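PDB 4NG4: phosphoglycerate kinase, which catalyses the glycolytic, ATP-linked phosphoryl transfer that interconverts 3-phosphoglycerate and 1,3-bisphosphoglycerate, binding ADP or ATP. Local coordinates for residues A[27-32]-A[63-68]; A[139-144]-A[167-172]; A[195-200]-A[219-224]; A[350-355]-A[370-375]. All blocks are in the same frame, centred on the assembly; numbering follows the deposited sequence.

Interaction 1 (A[27-32]-A[63-68]); sequences VMIRED and ARVMIL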
# COMPACT_ATOMS: atom_id res chain seq x y z
N VAL A 27 23.95 13.66 -3.80
CA VAL A 27 22.54 13.28 -3.93
C VAL A 27 22.18 12.29 -2.86
O VAL A 27 22.79 11.23 -2.74
CB VAL A 27 22.24 12.66 -5.31
CG1 VAL A 27 20.79 12.19 -5.37
CG2 VAL A 27 22.53 13.67 -6.42
N MET A 28 21.15 12.65 -2.10
CA MET A 28 20.69 11.85 -0.97
C MET A 28 19.36 11.20 -1.35
O MET A 28 18.34 11.87 -1.48
CB MET A 28 20.53 12.78 0.24
CG MET A 28 20.76 12.11 1.58
SD MET A 28 20.74 13.31 2.92
CE MET A 28 22.19 12.77 3.84
N ILE A 29 19.40 9.88 -1.57
CA ILE A 29 18.22 9.12 -1.98
C ILE A 29 17.65 8.32 -0.81
O ILE A 29 18.29 7.40 -0.32
CB ILE A 29 18.56 8.13 -3.12
CG1 ILE A 29 19.20 8.87 -4.29
CG2 ILE A 29 17.32 7.39 -3.59
CD1 ILE A 29 19.77 7.92 -5.32
N ARG A 30 16.44 8.66 -0.38
CA ARG A 30 15.74 7.90 0.64
C ARG A 30 15.01 6.74 -0.02
O ARG A 30 14.08 6.93 -0.83
CB ARG A 30 14.74 8.79 1.40
CG ARG A 30 13.93 8.06 2.51
CD ARG A 30 14.76 7.78 3.73
NE ARG A 30 13.94 7.41 4.88
CZ ARG A 30 13.47 6.19 5.13
NH1 ARG A 30 13.71 5.19 4.30
NH2 ARG A 30 12.73 5.98 6.21
N GLU A 31 15.41 5.53 0.34
CA GLU A 31 14.83 4.32 -0.19
C GLU A 31 14.23 3.46 0.94
O GLU A 31 14.50 3.69 2.12
CB GLU A 31 15.89 3.53 -0.95
CG GLU A 31 16.53 4.27 -2.12
CD GLU A 31 15.70 4.22 -3.39
OE1 GLU A 31 14.67 3.54 -3.40
OE2 GLU A 31 16.11 4.88 -4.39
N ASP A 32 13.40 2.49 0.55
CA ASP A 32 12.82 1.49 1.43
C ASP A 32 13.58 0.19 1.15
O ASP A 32 13.20 -0.59 0.30
CB ASP A 32 11.32 1.35 1.18
CG ASP A 32 10.64 0.33 2.11
OD1 ASP A 32 11.29 -0.26 3.00
OD2 ASP A 32 9.41 0.12 1.96
N ALA A 63 26.38 11.15 -10.21
CA ALA A 63 26.07 11.75 -8.92
C ALA A 63 27.05 11.21 -7.88
O ALA A 63 27.70 10.18 -8.10
CB ALA A 63 24.64 11.42 -8.51
N ARG A 64 27.18 11.94 -6.78
CA ARG A 64 27.85 11.43 -5.59
C ARG A 64 26.73 10.93 -4.70
O ARG A 64 26.04 11.72 -4.06
CB ARG A 64 28.65 12.54 -4.90
CG ARG A 64 29.64 13.27 -5.81
CD ARG A 64 29.88 14.69 -5.32
NE ARG A 64 31.08 15.28 -5.92
CZ ARG A 64 32.30 15.22 -5.40
NH1 ARG A 64 32.54 14.61 -4.25
NH2 ARG A 64 33.31 15.79 -6.05
N VAL A 65 26.54 9.61 -4.65
CA VAL A 65 25.29 9.04 -4.12
C VAL A 65 25.35 8.60 -2.65
O VAL A 65 26.17 7.77 -2.28
CB VAL A 65 24.81 7.85 -4.98
CG1 VAL A 65 23.82 7.00 -4.20
CG2 VAL A 65 24.19 8.34 -6.27
N MET A 66 24.46 9.17 -1.84
CA MET A 66 24.25 8.74 -0.46
C MET A 66 22.89 8.05 -0.33
O MET A 66 21.84 8.70 -0.41
CB MET A 66 24.30 9.94 0.47
CG MET A 66 25.67 10.56 0.63
SD MET A 66 25.61 12.19 1.43
CE MET A 66 25.18 13.22 0.03
N ILE A 67 22.91 6.73 -0.13
CA ILE A 67 21.68 5.95 -0.07
C ILE A 67 21.16 5.87 1.36
O ILE A 67 21.84 5.38 2.25
CB ILE A 67 21.88 4.52 -0.59
CG1 ILE A 67 22.47 4.52 -2.00
CG2 ILE A 67 20.54 3.77 -0.56
CD1 ILE A 67 22.96 3.16 -2.45
N LEU A 68 19.93 6.33 1.56
CA LEU A 68 19.35 6.45 2.90
C LEU A 68 18.20 5.45 3.09
O LEU A 68 17.39 5.27 2.18
CB LEU A 68 18.86 7.89 3.08
CG LEU A 68 19.01 8.53 4.45
CD1 LEU A 68 20.47 8.57 4.94
CD2 LEU A 68 18.40 9.92 4.37

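Interaction 2 (A[139-144]-A[167-172]); sequences RMAELC and AYAKLA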
# COMPACT_ATOMS: atom_id res chain seq x y z
N ARG A 139 20.45 19.17 9.73
CA ARG A 139 21.78 18.56 9.63
C ARG A 139 21.85 17.60 8.45
O ARG A 139 22.85 17.57 7.74
CB ARG A 139 22.12 17.82 10.93
CG ARG A 139 23.60 17.76 11.27
CD ARG A 139 23.80 17.69 12.79
NE ARG A 139 22.97 16.66 13.43
CZ ARG A 139 22.73 16.56 14.74
NH1 ARG A 139 23.27 17.43 15.60
NH2 ARG A 139 21.96 15.59 15.21
N MET A 140 20.79 16.82 8.25
CA MET A 140 20.66 15.96 7.08
C MET A 140 20.66 16.79 5.79
O MET A 140 21.23 16.38 4.79
CB MET A 140 19.37 15.12 7.15
CG MET A 140 19.31 14.09 8.29
SD MET A 140 17.97 12.88 8.09
CE MET A 140 18.32 11.73 9.39
N ALA A 141 20.01 17.95 5.84
CA ALA A 141 19.90 18.85 4.69
C ALA A 141 21.23 19.53 4.36
O ALA A 141 21.49 19.88 3.21
CB ALA A 141 18.84 19.90 4.94
N GLU A 142 22.05 19.71 5.39
CA GLU A 142 23.42 20.23 5.27
C GLU A 142 24.26 19.31 4.38
O GLU A 142 25.04 19.78 3.55
CB GLU A 142 24.05 20.32 6.67
CG GLU A 142 25.04 21.46 6.87
CD GLU A 142 24.38 22.83 6.86
OE1 GLU A 142 23.13 22.91 6.78
OE2 GLU A 142 25.11 23.84 6.94
N LEU A 143 24.08 18.00 4.55
CA LEU A 143 24.93 16.97 3.92
C LEU A 143 24.72 16.76 2.41
O LEU A 143 25.45 15.97 1.80
CB LEU A 143 24.75 15.62 4.64
CG LEU A 143 25.08 15.55 6.14
CD1 LEU A 143 24.44 14.32 6.76
CD2 LEU A 143 26.59 15.55 6.39
N CYS A 144 23.76 17.45 1.80
CA CYS A 144 23.48 17.21 0.38
C CYS A 144 23.04 18.45 -0.40
O CYS A 144 22.48 19.40 0.15
CB CYS A 144 22.41 16.12 0.25
SG CYS A 144 20.75 16.77 0.41
N ALA A 167 12.04 19.37 3.92
CA ALA A 167 11.61 20.72 4.27
C ALA A 167 12.75 21.73 4.15
O ALA A 167 12.51 22.87 3.74
CB ALA A 167 11.02 20.74 5.67
N TYR A 168 13.97 21.30 4.49
CA TYR A 168 15.14 22.21 4.57
C TYR A 168 16.30 21.91 3.59
O TYR A 168 17.38 22.48 3.73
CB TYR A 168 15.70 22.20 6.00
CG TYR A 168 14.69 22.53 7.08
CD1 TYR A 168 14.27 23.84 7.28
CD2 TYR A 168 14.15 21.52 7.89
CE1 TYR A 168 13.34 24.16 8.27
CE2 TYR A 168 13.21 21.83 8.88
CZ TYR A 168 12.81 23.15 9.06
OH TYR A 168 11.89 23.48 10.03
N ALA A 169 16.09 21.02 2.62
CA ALA A 169 17.13 20.66 1.65
C ALA A 169 17.14 21.64 0.47
O ALA A 169 16.08 21.97 -0.05
CB ALA A 169 16.94 19.25 1.15
N LYS A 170 18.34 22.09 0.07
CA LYS A 170 18.53 23.04 -1.06
C LYS A 170 17.60 22.77 -2.23
O LYS A 170 16.96 23.68 -2.74
CB LYS A 170 19.97 22.94 -1.58
CG LYS A 170 20.97 23.93 -0.96
CD LYS A 170 22.34 23.29 -0.70
CE LYS A 170 22.30 22.43 0.59
NZ LYS A 170 23.61 21.78 0.91
N LEU A 171 17.52 21.51 -2.62
CA LEU A 171 16.71 21.07 -3.75
C LEU A 171 16.07 19.73 -3.38
O LEU A 171 16.77 18.80 -2.98
CB LEU A 171 17.63 20.95 -4.98
CG LEU A 171 17.17 21.48 -6.36
CD1 LEU A 171 16.09 22.55 -6.26
CD2 LEU A 171 18.37 22.00 -7.16
N ALA A 172 14.74 19.64 -3.45
CA ALA A 172 14.03 18.40 -3.05
C ALA A 172 13.08 17.93 -4.15
O ALA A 172 12.41 18.74 -4.80
CB ALA A 172 13.28 18.61 -1.74

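Interaction 3 (A[195-200]-A[219-224]); sequences PLVAVV and VDQLIV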
# COMPACT_ATOMS: atom_id res chain seq x y z
N PRO A 195 -16.26 3.02 -16.68
CA PRO A 195 -16.59 3.11 -15.24
C PRO A 195 -15.42 2.72 -14.34
O PRO A 195 -14.66 1.82 -14.68
CB PRO A 195 -17.74 2.11 -15.06
CG PRO A 195 -17.85 1.36 -16.34
CD PRO A 195 -17.23 2.20 -17.42
N LEU A 196 -15.27 3.44 -13.23
CA LEU A 196 -14.34 3.08 -12.18
C LEU A 196 -15.09 2.21 -11.20
O LEU A 196 -16.18 2.57 -10.78
CB LEU A 196 -13.82 4.32 -11.47
CG LEU A 196 -12.93 4.09 -10.25
CD1 LEU A 196 -11.61 3.50 -10.67
CD2 LEU A 196 -12.73 5.38 -9.47
N VAL A 197 -14.51 1.06 -10.83
CA VAL A 197 -15.07 0.20 -9.78
C VAL A 197 -14.07 -0.02 -8.65
O VAL A 197 -12.89 -0.23 -8.89
CB VAL A 197 -15.48 -1.17 -10.34
CG1 VAL A 197 -16.01 -2.04 -9.22
CG2 VAL A 197 -16.52 -1.00 -11.41
N ALA A 198 -14.55 0.01 -7.42
CA ALA A 198 -13.70 -0.17 -6.26
C ALA A 198 -14.24 -1.30 -5.42
O ALA A 198 -15.36 -1.20 -4.92
CB ALA A 198 -13.65 1.11 -5.45
N VAL A 199 -13.46 -2.36 -5.27
CA VAL A 199 -13.78 -3.48 -4.37
C VAL A 199 -13.04 -3.31 -3.06
O VAL A 199 -11.83 -3.10 -3.05
CB VAL A 199 -13.35 -4.82 -5.01
CG1 VAL A 199 -13.77 -5.99 -4.16
CG2 VAL A 199 -13.90 -4.92 -6.43
N VAL A 200 -13.76 -3.39 -1.94
CA VAL A 200 -13.16 -3.13 -0.63
C VAL A 200 -13.61 -4.21 0.36
O VAL A 200 -14.80 -4.31 0.68
CB VAL A 200 -13.57 -1.72 -0.11
CG1 VAL A 200 -13.21 -1.54 1.38
CG2 VAL A 200 -12.93 -0.65 -0.99
N VAL A 219 -16.17 6.81 -7.51
CA VAL A 219 -16.49 5.57 -8.21
C VAL A 219 -17.88 5.59 -8.84
O VAL A 219 -18.70 6.44 -8.53
CB VAL A 219 -16.42 4.36 -7.26
CG1 VAL A 219 -15.09 4.35 -6.55
CG2 VAL A 219 -17.58 4.36 -6.25
N ASP A 220 -18.11 4.64 -9.74
CA ASP A 220 -19.43 4.43 -10.33
C ASP A 220 -20.13 3.24 -9.67
O ASP A 220 -21.33 3.28 -9.42
CB ASP A 220 -19.29 4.23 -11.83
CG ASP A 220 -18.76 5.46 -12.51
OD1 ASP A 220 -19.54 6.40 -12.74
OD2 ASP A 220 -17.55 5.52 -12.81
N GLN A 221 -19.37 2.18 -9.41
CA GLN A 221 -19.83 1.04 -8.65
C GLN A 221 -18.90 0.89 -7.45
O GLN A 221 -17.72 1.29 -7.54
CB GLN A 221 -19.77 -0.23 -9.51
CG GLN A 221 -20.89 -0.41 -10.55
CD GLN A 221 -20.70 0.42 -11.83
OE1 GLN A 221 -19.61 0.49 -12.40
NE2 GLN A 221 -21.78 1.03 -12.30
N LEU A 222 -19.42 0.35 -6.34
CA LEU A 222 -18.58 -0.00 -5.18
C LEU A 222 -19.02 -1.33 -4.58
O LEU A 222 -20.22 -1.57 -4.42
CB LEU A 222 -18.64 1.09 -4.11
CG LEU A 222 -17.79 0.89 -2.84
CD1 LEU A 222 -16.34 1.20 -3.11
CD2 LEU A 222 -18.31 1.75 -1.69
N ILE A 223 -18.06 -2.18 -4.25
CA ILE A 223 -18.34 -3.53 -3.75
C ILE A 223 -17.65 -3.77 -2.42
O ILE A 223 -16.43 -3.71 -2.32
CB ILE A 223 -17.83 -4.58 -4.73
CG1 ILE A 223 -18.70 -4.63 -5.98
CG2 ILE A 223 -17.82 -5.97 -4.07
CD1 ILE A 223 -18.14 -5.53 -7.05
N VAL A 224 -18.44 -4.05 -1.40
CA VAL A 224 -17.89 -4.39 -0.10
C VAL A 224 -17.88 -5.91 0.05
O VAL A 224 -18.80 -6.58 -0.43
CB VAL A 224 -18.68 -3.74 1.07
CG1 VAL A 224 -18.74 -2.25 0.91
CG2 VAL A 224 -20.08 -4.32 1.16

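Interaction 4 (A[350-355]-A[370-375]); sequences AYSIVG and DQMSYV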
# COMPACT_ATOMS: atom_id res chain seq x y z
N ALA A 350 -9.84 -3.56 -17.93
CA ALA A 350 -9.66 -2.35 -17.15
C ALA A 350 -8.26 -2.31 -16.60
O ALA A 350 -7.62 -3.34 -16.44
CB ALA A 350 -10.66 -2.30 -16.02
N TYR A 351 -7.78 -1.10 -16.33
CA TYR A 351 -6.50 -0.89 -15.65
C TYR A 351 -6.69 -1.22 -14.17
O TYR A 351 -7.32 -0.45 -13.44
CB TYR A 351 -6.04 0.56 -15.83
CG TYR A 351 -4.71 0.86 -15.18
CD1 TYR A 351 -3.53 0.55 -15.83
CD2 TYR A 351 -4.64 1.43 -13.92
CE1 TYR A 351 -2.30 0.81 -15.25
CE2 TYR A 351 -3.41 1.70 -13.33
CZ TYR A 351 -2.25 1.38 -14.00
OH TYR A 351 -1.02 1.63 -13.42
N SER A 352 -6.18 -2.38 -13.74
CA SER A 352 -6.39 -2.86 -12.36
C SER A 352 -5.26 -2.42 -11.41
O SER A 352 -4.08 -2.40 -11.80
CB SER A 352 -6.54 -4.39 -12.34
OG SER A 352 -5.46 -5.03 -13.02
N ILE A 353 -5.64 -2.06 -10.18
CA ILE A 353 -4.70 -1.62 -9.15
C ILE A 353 -5.08 -2.30 -7.85
O ILE A 353 -6.18 -2.08 -7.34
CB ILE A 353 -4.77 -0.11 -8.90
CG1 ILE A 353 -4.72 0.68 -10.20
CG2 ILE A 353 -3.63 0.35 -8.04
CD1 ILE A 353 -5.04 2.13 -10.01
N VAL A 354 -4.19 -3.14 -7.31
CA VAL A 354 -4.45 -3.84 -6.05
C VAL A 354 -3.41 -3.51 -5.00
O VAL A 354 -2.30 -3.09 -5.32
CB VAL A 354 -4.51 -5.37 -6.21
CG1 VAL A 354 -5.52 -5.76 -7.28
CG2 VAL A 354 -3.14 -5.93 -6.56
N GLY A 355 -3.80 -3.70 -3.74
CA GLY A 355 -2.93 -3.43 -2.60
C GLY A 355 -3.52 -4.08 -1.37
O GLY A 355 -4.70 -4.47 -1.39
N ASP A 370 1.04 -11.29 -11.44
CA ASP A 370 1.53 -10.53 -12.59
C ASP A 370 0.43 -10.15 -13.62
O ASP A 370 0.72 -9.49 -14.62
CB ASP A 370 2.73 -11.22 -13.26
CG ASP A 370 2.40 -12.59 -13.87
OD1 ASP A 370 1.21 -12.95 -14.02
OD2 ASP A 370 3.37 -13.32 -14.21
N GLN A 371 -0.82 -10.56 -13.38
CA GLN A 371 -1.94 -10.22 -14.29
C GLN A 371 -2.68 -8.93 -13.91
O GLN A 371 -3.47 -8.43 -14.69
CB GLN A 371 -2.92 -11.40 -14.44
CG GLN A 371 -2.60 -12.35 -15.62
CD GLN A 371 -2.91 -11.73 -16.98
OE1 GLN A 371 -4.03 -11.80 -17.48
NE2 GLN A 371 -1.90 -11.12 -17.58
N MET A 372 -2.42 -8.41 -12.71
CA MET A 372 -2.92 -7.09 -12.30
C MET A 372 -1.98 -6.05 -12.87
O MET A 372 -0.78 -6.28 -12.93
CB MET A 372 -2.93 -6.95 -10.78
CG MET A 372 -3.69 -8.03 -10.05
SD MET A 372 -5.46 -7.93 -10.31
CE MET A 372 -5.81 -9.65 -10.62
N SER A 373 -2.52 -4.91 -13.29
CA SER A 373 -1.70 -3.89 -13.95
C SER A 373 -0.68 -3.30 -12.98
O SER A 373 0.44 -2.99 -13.37
CB SER A 373 -2.58 -2.76 -14.52
OG SER A 373 -3.88 -3.22 -14.84
N TYR A 374 -1.08 -3.15 -11.71
CA TYR A 374 -0.17 -2.63 -10.69
C TYR A 374 -0.44 -3.26 -9.34
O TYR A 374 -1.56 -3.22 -8.84
CB TYR A 374 -0.30 -1.11 -10.57
CG TYR A 374 0.82 -0.51 -9.78
CD1 TYR A 374 2.06 -0.29 -10.37
CD2 TYR A 374 0.67 -0.21 -8.43
CE1 TYR A 374 3.11 0.24 -9.64
CE2 TYR A 374 1.73 0.33 -7.69
CZ TYR A 374 2.94 0.55 -8.31
OH TYR A 374 3.99 1.07 -7.60
N VAL A 375 0.60 -3.84 -8.74
CA VAL A 375 0.50 -4.38 -7.39
C VAL A 375 1.28 -3.48 -6.45
O VAL A 375 2.47 -3.29 -6.64
CB VAL A 375 1.09 -5.79 -7.31
CG1 VAL A 375 1.01 -6.30 -5.87
CG2 VAL A 375 0.37 -6.72 -8.28

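Interaction 1 (A[27-32]-A[63-68])
Val27 to Glu31 and Arg64 to Leu68 pair as adjacent parallel strands inside the six-stranded sheet of the N-terminal domain; strand 146-149 flanks the first and strand 117-120 the second. Their short axes are turned 23° from each other, the usual sheet twist. Five backbone hydrogen bonds run between them, starting with Val27 N to Arg64 O and Met66 N to Val27 O (2.8 Å). The last, Glu31 N to Leu68 O, is 2.7 Å long and nearly straight at 178°. On one face Val27 CG2 rests on Ala63 CB at 3.7 Å, while Ile29 CD1 reaches Val65 CG1 at 4.3 Å; helix 46-60 packs over Val65 and Ile67 here. The other face carries the methionines. Met66 has CG beside its backbone N (chi1 -70°) and bends again at chi3, which curls CE back to 4.0 Å from Val27 N and leaves SD 4.2 Å from Met28 CE. Next along, the aliphatic part of Arg30 crosses Leu68 at about a right angle, CD lying 4.2 Å from Leu68 CB. The guanidinium runs on to Ser161 and His70. Apolar flanks shield the backbone ladder along most of its length, and polar groups gather at the C-terminal end of the strands, consistent with the predicted substrate-binding role of Asp32 and His70.

Interaction 2 (A[139-144]-A[167-172])
Lys170 NZ donates to Cys144 O at 2.7 Å, arriving from above the carbonyl plane, 51° out of it, and so off the lone pairs. Two more carbonyl oxygens stand farther off, Glu142 O at 3.6 Å and Ala141 O at 3.7 Å from NZ, so the ammonium faces the C-terminal end of helix 134-142. The negative end of that helix would be expected to suit a positive charge. What turns the chain back this way is a double bend in the lysine, at chi2 (140°) and chi3 (-79°). The carboxylate of Glu142 stays apart, OE1 being 6.0 Å from NZ. Deeper in, Ala141 makes the apolar part of the contact. Its CB sits against the backbone of Tyr168, 4.0 Å from Tyr168 CB, and 4.3 Å from Ala169 CB. The phenol ring itself heads off toward Thr134 and Lys138 of helix 134-142. Arg400 of helix 392-401 takes up Ala169 O and Lys170 O, bringing the C-terminal end of the chain onto this turn, and Arg26 lies beside Lys170. Two helix-to-strand turns thus meet side by side, one leading into strand 146-149 and the other into strand 171-174, as expected where consecutive alpha/beta units line the edge of a parallel, Rossmann-like sheet.

Interaction 3 (A[195-200]-A[219-224])
The two strands of a beta-alpha-beta unit meet directly here, Leu196 to Val200 beside Gln221 to Val224, with helix 209-216 as the connection. Asp220, just ahead of the second strand, grips Leu196 twice. Its OD2 accepts Leu196 N at 3.1 Å through the anti lone pair, and Asp220 N donates to Leu196 O at 3.0 Å. The same carbonyl also receives a weak bond from Gln221 N. The next rung, Ala198 N to Gln221 O, is weak too; beyond it Ile223 N binds Ala198 O and Val200 N binds Ile223 O at 2.7 Å. This pair forms the outer side of the five-stranded parallel sheet of the C-terminal, nucleotide-binding domain, strand 221-226 being the end strand and strand 319-323 lying beyond 196-202. Bound ADP is about 7 Å from the side chain of Val200, near the C-terminal end of the strand. On the face covered by Leu212 and Leu215 of helix 209-216, Ala198 CB touches two branched side chains of the other segment, Leu222 CD1 at 3.6 Å and Val219 CG1 at 3.7 Å. The opposite face, toward helix 304-316, holds Val199 and Ile223 side by side and pointing the same way, with Val199 CG1 4.1 Å from Ile223 CG2. There the Gln221 chain folds at chi2 (79°), turning its amide back toward the N-terminal end of its own strand, where OE1 lies 3.6 Å from Val197 CG2 and close to CB of Pro195, a residue entered through a cis peptide bond.

Interaction 4 (A[350-355]-A[370-375])
Ser352 tucks its OG between backbone N and carbonyl carbon (chi1 52°), while Ser373 keeps its OG on the side of its own N, away from its carbonyl carbon; these settings let the two hydroxyls reach across to each other's backbone. Ser373 OG accepts Ser352 N at 2.7 Å, and Ser352 OG accepts Ser373 N at 3.0 Å. The reciprocal pair sits where strand 351-354 meets the approach to strand 374-375. Beyond it the parallel pairing is brief, with a weak bond from Tyr374 N to Ser352 O and a sound one from Val354 N to Tyr374 O (3.0 Å), the latter nearly along the C=O axis. On one side Ser373 CB lies over a face of the Tyr351 ring, a CH-pi contact 4.0 Å from the centroid and 27° off the normal. Tyr351 and Tyr374 point the same way, side by side, toward helix 176-190, where Arg187 makes a cation-pi contact with the first and Glu181 a hydrogen bond to the hydroxyl of the second. On the other side Val354 CG1 meets Met372 SD at 3.7 Å, the two side chains crossing at about a right angle, and Val354 CG2 touches Val375 CG2 at 4.0 Å. Leu360 and Leu363 of helix 357-365, the link of this beta-alpha-beta unit, pack against that apolar group. With so short an end strand, the serine hydroxyls stand in for part of the backbone ladder, and the adjoining apolar and aromatic contacts hold both of its faces.

From the N terminus, the contacts close one after another, and none nests within or crosses another. Interaction 1 closes the loop carrying helix 46-60, and interaction 2 the later run holding strand 146-149; these two touch, Met28 packing on Cys144 and Met66 on Leu143, so the turn after helix 134-142 sits against the N-terminal sheet. The chain then passes through helix 176-190 into the second domain. Interactions 3 and 4 each close a beta-alpha-beta unit at the two ends of the nucleotide-binding sheet; their centres are about 15 Å apart without contact. Interactions 1 and 3, centred about 38 Å apart, belong to separate domains.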